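Local structure of replicase polyprotein 1a (3LD1) at residues 110-113 against 114-118; 96-99 against 100-104. The protein is part of nsp2, a coronavirus replicase product released by viral proteolysis, whose own role is not firmly established. The protein carries 3 engineered substitutions. All blocks are in the same frame, centred on the assembly; numbering follows the deposited sequence.

Both contacts are local and lie in the helical region that follows the first mixed sheet. Interaction 2 comes first in sequence, over the last two turns of helix 93-103; the short helix 105-108 follows, and interaction 1 then opens helix 112-121. Their centres are about 16 Å apart, on the same side of the chain's centre. R118 and L101 join them directly, CD of R118 packing against CD1 of L101 at 3.7 Å. W108 is hydrogen-bonded to both contacts, through its O to T114 OG1 and its NE1 to L101 O, and is touched by L115 and R118. Helix 140-162 is a shared neighbour, so the end of helix 93-103 and the start of helix 112-121 pack against common partners.

Interaction 1. Residues 110-113 against 114-118; sequences LTVE and TLDAR
T111 and T114 exchange reciprocal hydrogen bonds at the start of helix 112-121. The side chain of T111 accepts from the backbone of T114, N to OG1 at 3.1 Å, while T111 N donates to T114 OG1 at 2.8 Å with an almost linear N-H...O angle of 174°. In both threonines OG1 stands between the backbone N and the carbonyl carbon (chi1 65° in T111, 53° in T114), which turns each hydroxyl back to the amide of the other residue; the two side chains cross at about a right angle. T114 OG1 is also bonded to the carbonyl oxygen of W108, tying the cap to the preceding helix 105-108.

This is a capping box, with T111 as the N-cap: the amide of the N-cap residue and that of T114 in the first turn each find a side-chain acceptor within the box.

The main-chain bonds of the helix start at the same residue. L115 N donates to T111 O at 2.8 Å, D116 N to V112 O at 2.8 Å and A117 N to E113 O at 3.0 Å, whereas the approach of T114 N to T111 O is bent and weak.

Side-chain packing is slighter and brings carbon against oxygen. L115, the buried residue of the group, lays CD2 against the carbonyl oxygen of T111 at 3.4 Å, and its side chain also touches W108, F188 and R148. V112 and D116, one turn apart, run side by side and point the same way, with CG1 of V112 4.0 Å from OD2 of D116. The charge of D116 is engaged elsewhere: its OD1 forms a salt bridge with NE of R148 on helix 140-162, whose side chain V112 also touches.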
loop_
_atom_site.group_PDB
_atom_site.type_symbol
_atom_site.label_atom_id
_atom_site.label_comp_id
_atom_site.label_asym_id
_atom_site.label_seq_id
_atom_site.Cartn_x
_atom_site.Cartn_y
_atom_site.Cartn_z
ATOM N N LEU A 110 -17.793 -7.267 21.414
ATOM C CA LEU A 110 -17.558 -8.410 22.345
ATOM C C LEU A 110 -16.279 -9.202 22.002
ATOM O O LEU A 110 -15.404 -9.281 22.847
ATOM C CB LEU A 110 -18.805 -9.349 22.349
ATOM C CG LEU A 110 -19.810 -9.189 23.489
ATOM C CD1 LEU A 110 -19.733 -7.819 24.103
ATOM C CD2 LEU A 110 -21.268 -9.617 23.192
ATOM N N THR A 111 -16.174 -9.701 20.757
ATOM C CA THR A 111 -15.136 -10.571 20.260
ATOM C C THR A 111 -14.749 -10.361 18.744
ATOM O O THR A 111 -15.508 -9.740 17.962
ATOM C CB THR A 111 -15.681 -11.979 20.285
ATOM O OG1 THR A 111 -16.790 -12.117 19.361
ATOM C CG2 THR A 111 -16.164 -12.346 21.684
ATOM N N VAL A 112 -13.613 -10.959 18.316
ATOM C CA VAL A 112 -13.196 -10.917 16.937
ATOM C C VAL A 112 -14.379 -11.219 16.081
ATOM O O VAL A 112 -14.627 -10.488 15.113
ATOM C CB VAL A 112 -12.014 -11.896 16.593
ATOM C CG1 VAL A 112 -11.569 -11.786 15.055
ATOM C CG2 VAL A 112 -10.813 -11.546 17.426
ATOM N N GLU A 113 -15.149 -12.247 16.440
ATOM C CA GLU A 113 -16.201 -12.588 15.508
ATOM C C GLU A 113 -17.319 -11.550 15.467
ATOM O O GLU A 113 -17.847 -11.270 14.381
ATOM C CB GLU A 113 -16.669 -14.049 15.593
ATOM C CG GLU A 113 -16.192 -14.651 16.843
ATOM C CD GLU A 113 -14.829 -15.378 16.772
ATOM O OE1 GLU A 113 -13.830 -14.992 17.428
ATOM O OE2 GLU A 113 -14.803 -16.416 16.116
ATOM N N THR A 114 -17.638 -10.911 16.587
ATOM C CA THR A 114 -18.681 -9.920 16.523
ATOM C C THR A 114 -18.206 -8.706 15.735
ATOM O O THR A 114 -18.954 -8.119 14.889
ATOM C CB THR A 114 -19.269 -9.554 17.932
ATOM O OG1 THR A 114 -18.221 -9.158 18.886
ATOM C CG2 THR A 114 -20.129 -10.814 18.480
ATOM N N LEU A 115 -16.935 -8.377 15.973
ATOM C CA LEU A 115 -16.308 -7.281 15.296
ATOM C C LEU A 115 -16.342 -7.537 13.787
ATOM O O LEU A 115 -16.688 -6.631 13.033
ATOM C CB LEU A 115 -14.878 -7.172 15.736
ATOM C CG LEU A 115 -14.376 -6.304 16.833
ATOM C CD1 LEU A 115 -15.413 -5.727 17.555
ATOM C CD2 LEU A 115 -13.365 -7.070 17.791
ATOM N N ASP A 116 -15.993 -8.753 13.354
ATOM C CA ASP A 116 -16.020 -9.068 11.914
ATOM C C ASP A 116 -17.411 -9.023 11.286
ATOM O O ASP A 116 -17.563 -8.575 10.126
ATOM C CB ASP A 116 -15.410 -10.440 11.608
ATOM C CG ASP A 116 -13.912 -10.406 11.588
ATOM O OD1 ASP A 116 -13.293 -9.292 11.689
ATOM O OD2 ASP A 116 -13.352 -11.521 11.506
ATOM N N ALA A 117 -18.390 -9.471 12.045
ATOM C CA ALA A 117 -19.758 -9.493 11.570
ATOM C C ALA A 117 -20.335 -8.052 11.517
ATOM O O ALA A 117 -20.948 -7.653 10.546
ATOM C CB ALA A 117 -20.649 -10.464 12.417
ATOM N N ARG A 118 -20.055 -7.237 12.495
ATOM C CA ARG A 118 -20.536 -5.892 12.382
ATOM C C ARG A 118 -19.871 -5.234 11.177
ATOM O O ARG A 118 -20.568 -4.505 10.466
ATOM C CB ARG A 118 -20.231 -5.089 13.641
ATOM C CG ARG A 118 -20.503 -3.582 13.442
ATOM C CD ARG A 118 -21.992 -3.289 13.484
ATOM N NE ARG A 118 -22.614 -3.774 12.248
ATOM C CZ ARG A 118 -23.908 -3.635 11.959
ATOM N NH1 ARG A 118 -24.399 -4.101 10.829
ATOM N NH2 ARG A 118 -24.710 -3.030 12.821
#

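Interaction 2. Residues 96-99 against 100-104; sequences RKYR and ELLKT
R96 to R99 and E100 to K103 are consecutive turns of helix 93-103, joined by four successive i to i+4 hydrogen bonds. The shortest runs from L101 N to K97 O at 2.7 Å, and the longest, K103 N to R99 O, measures 3.1 Å and is close to straight at 169°. The run ends at T104, the first residue to leave helical geometry, whose hydroxyl OG1 donates to L101 O at 2.9 Å.

Among the side chains, Y98 and L102 make the main apolar pair. CG of Y98 lies anti to its backbone N (chi1 167°) and the ring stands out from the helix; L102, one turn later, reaches back and lays CD1 over one face. This CH-pi contact places CD1 3.9 Å from the ring centroid, shifted toward CE2, which it meets at 3.5 Å. On another side of the helix R99 and K103 run alongside each other, pointing the same way, with CD of R99 3.4 Å from NZ of K103. Their charged ends come close as well, NE of R99 and NZ of K103 being 3.6 Å apart; the proximity of like charges is probably unfavourable.

Two further charged ends fasten the helix to its surroundings: R96 forms a salt bridge with E86 of helix 82-89, and K97 another with E130 of helix 128-134. Y98 packs edge-to-face with F21 and, like L102, touches V142, while L101 rests on M145, so this apolar side is set against helix 140-162.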
loop_
_atom_site.group_PDB
_atom_site.type_symbol
_atom_site.label_atom_id
_atom_site.label_comp_id
_atom_site.label_asym_id
_atom_site.label_seq_id
_atom_site.Cartn_x
_atom_site.Cartn_y
_atom_site.Cartn_z
ATOM N N ARG A 96 -26.242 10.917 13.893
ATOM C CA ARG A 96 -27.190 10.090 14.653
ATOM C C ARG A 96 -27.020 8.612 14.476
ATOM O O ARG A 96 -27.129 7.903 15.473
ATOM C CB ARG A 96 -28.649 10.501 14.498
ATOM C CG ARG A 96 -28.855 11.982 14.910
ATOM C CD ARG A 96 -30.335 12.287 14.907
ATOM N NE ARG A 96 -30.609 13.230 15.965
ATOM C CZ ARG A 96 -31.770 13.834 16.129
ATOM N NH1 ARG A 96 -32.756 13.600 15.281
ATOM N NH2 ARG A 96 -31.927 14.680 17.125
ATOM N N LYS A 97 -26.717 8.148 13.267
ATOM C CA LYS A 97 -26.432 6.737 13.099
ATOM C C LYS A 97 -25.167 6.367 13.901
ATOM O O LYS A 97 -25.087 5.297 14.554
ATOM C CB LYS A 97 -26.277 6.416 11.636
ATOM C CG LYS A 97 -27.511 6.834 10.875
ATOM C CD LYS A 97 -27.611 6.219 9.426
ATOM C CE LYS A 97 -26.432 6.669 8.532
ATOM N NZ LYS A 97 -26.471 6.461 6.972
ATOM N N TYR A 98 -24.217 7.296 13.940
ATOM C CA TYR A 98 -23.034 7.044 14.652
ATOM C C TYR A 98 -23.314 6.918 16.114
ATOM O O TYR A 98 -22.623 6.088 16.800
ATOM C CB TYR A 98 -21.977 8.115 14.362
ATOM C CG TYR A 98 -20.746 8.146 15.282
ATOM C CD1 TYR A 98 -19.666 7.234 15.104
ATOM C CD2 TYR A 98 -20.626 9.130 16.310
ATOM C CE1 TYR A 98 -18.487 7.299 15.944
ATOM C CE2 TYR A 98 -19.453 9.192 17.152
ATOM C CZ TYR A 98 -18.396 8.285 16.953
ATOM O OH TYR A 98 -17.260 8.333 17.773
ATOM N N ARG A 99 -24.245 7.737 16.629
ATOM C CA ARG A 99 -24.585 7.630 18.054
ATOM C C ARG A 99 -25.156 6.224 18.229
ATOM O O ARG A 99 -24.860 5.536 19.161
ATOM C CB ARG A 99 -25.650 8.636 18.488
ATOM C CG ARG A 99 -25.527 8.950 19.994
ATOM C CD ARG A 99 -26.794 9.206 20.817
ATOM N NE ARG A 99 -28.008 9.572 20.090
ATOM C CZ ARG A 99 -28.708 10.704 20.252
ATOM N NH1 ARG A 99 -28.303 11.649 21.127
ATOM N NH2 ARG A 99 -29.825 10.892 19.530
ATOM N N GLU A 100 -25.919 5.780 17.252
ATOM C CA GLU A 100 -26.495 4.460 17.303
ATOM C C GLU A 100 -25.386 3.362 17.284
ATOM O O GLU A 100 -25.322 2.539 18.203
ATOM C CB GLU A 100 -27.558 4.271 16.193
ATOM C CG GLU A 100 -28.692 3.350 16.572
ATOM C CD GLU A 100 -29.567 4.003 17.691
ATOM O OE1 GLU A 100 -29.986 5.184 17.526
ATOM O OE2 GLU A 100 -29.807 3.365 18.744
ATOM N N LEU A 101 -24.512 3.347 16.268
ATOM C CA LEU A 101 -23.419 2.363 16.295
ATOM C C LEU A 101 -22.731 2.279 17.661
ATOM O O LEU A 101 -22.571 1.157 18.153
ATOM C CB LEU A 101 -22.398 2.633 15.228
ATOM C CG LEU A 101 -21.305 1.604 14.902
ATOM C CD1 LEU A 101 -21.881 0.313 14.297
ATOM C CD2 LEU A 101 -20.339 2.190 13.888
ATOM N N LEU A 102 -22.428 3.439 18.298
ATOM C CA LEU A 102 -21.790 3.464 19.636
ATOM C C LEU A 102 -22.582 2.731 20.678
ATOM O O LEU A 102 -22.022 1.904 21.429
ATOM C CB LEU A 102 -21.553 4.853 20.165
ATOM C CG LEU A 102 -20.329 5.505 19.505
ATOM C CD1 LEU A 102 -20.227 7.049 19.779
ATOM C CD2 LEU A 102 -19.006 4.784 19.832
ATOM N N LYS A 103 -23.871 3.057 20.693
ATOM C CA LYS A 103 -24.851 2.413 21.519
ATOM C C LYS A 103 -24.839 0.891 21.402
ATOM O O LYS A 103 -24.901 0.212 22.402
ATOM C CB LYS A 103 -26.262 2.969 21.234
ATOM C CG LYS A 103 -26.784 3.875 22.376
ATOM C CD LYS A 103 -27.581 5.169 21.921
ATOM C CE LYS A 103 -27.805 6.174 23.152
ATOM N NZ LYS A 103 -28.731 7.375 22.893
ATOM N N THR A 104 -24.702 0.348 20.199
ATOM C CA THR A 104 -24.626 -1.094 20.037
ATOM C C THR A 104 -23.213 -1.714 20.223
ATOM O O THR A 104 -23.024 -2.878 19.962
ATOM C CB THR A 104 -25.245 -1.535 18.675
ATOM O OG1 THR A 104 -24.523 -0.961 17.569
ATOM C CG2 THR A 104 -26.705 -1.197 18.600
#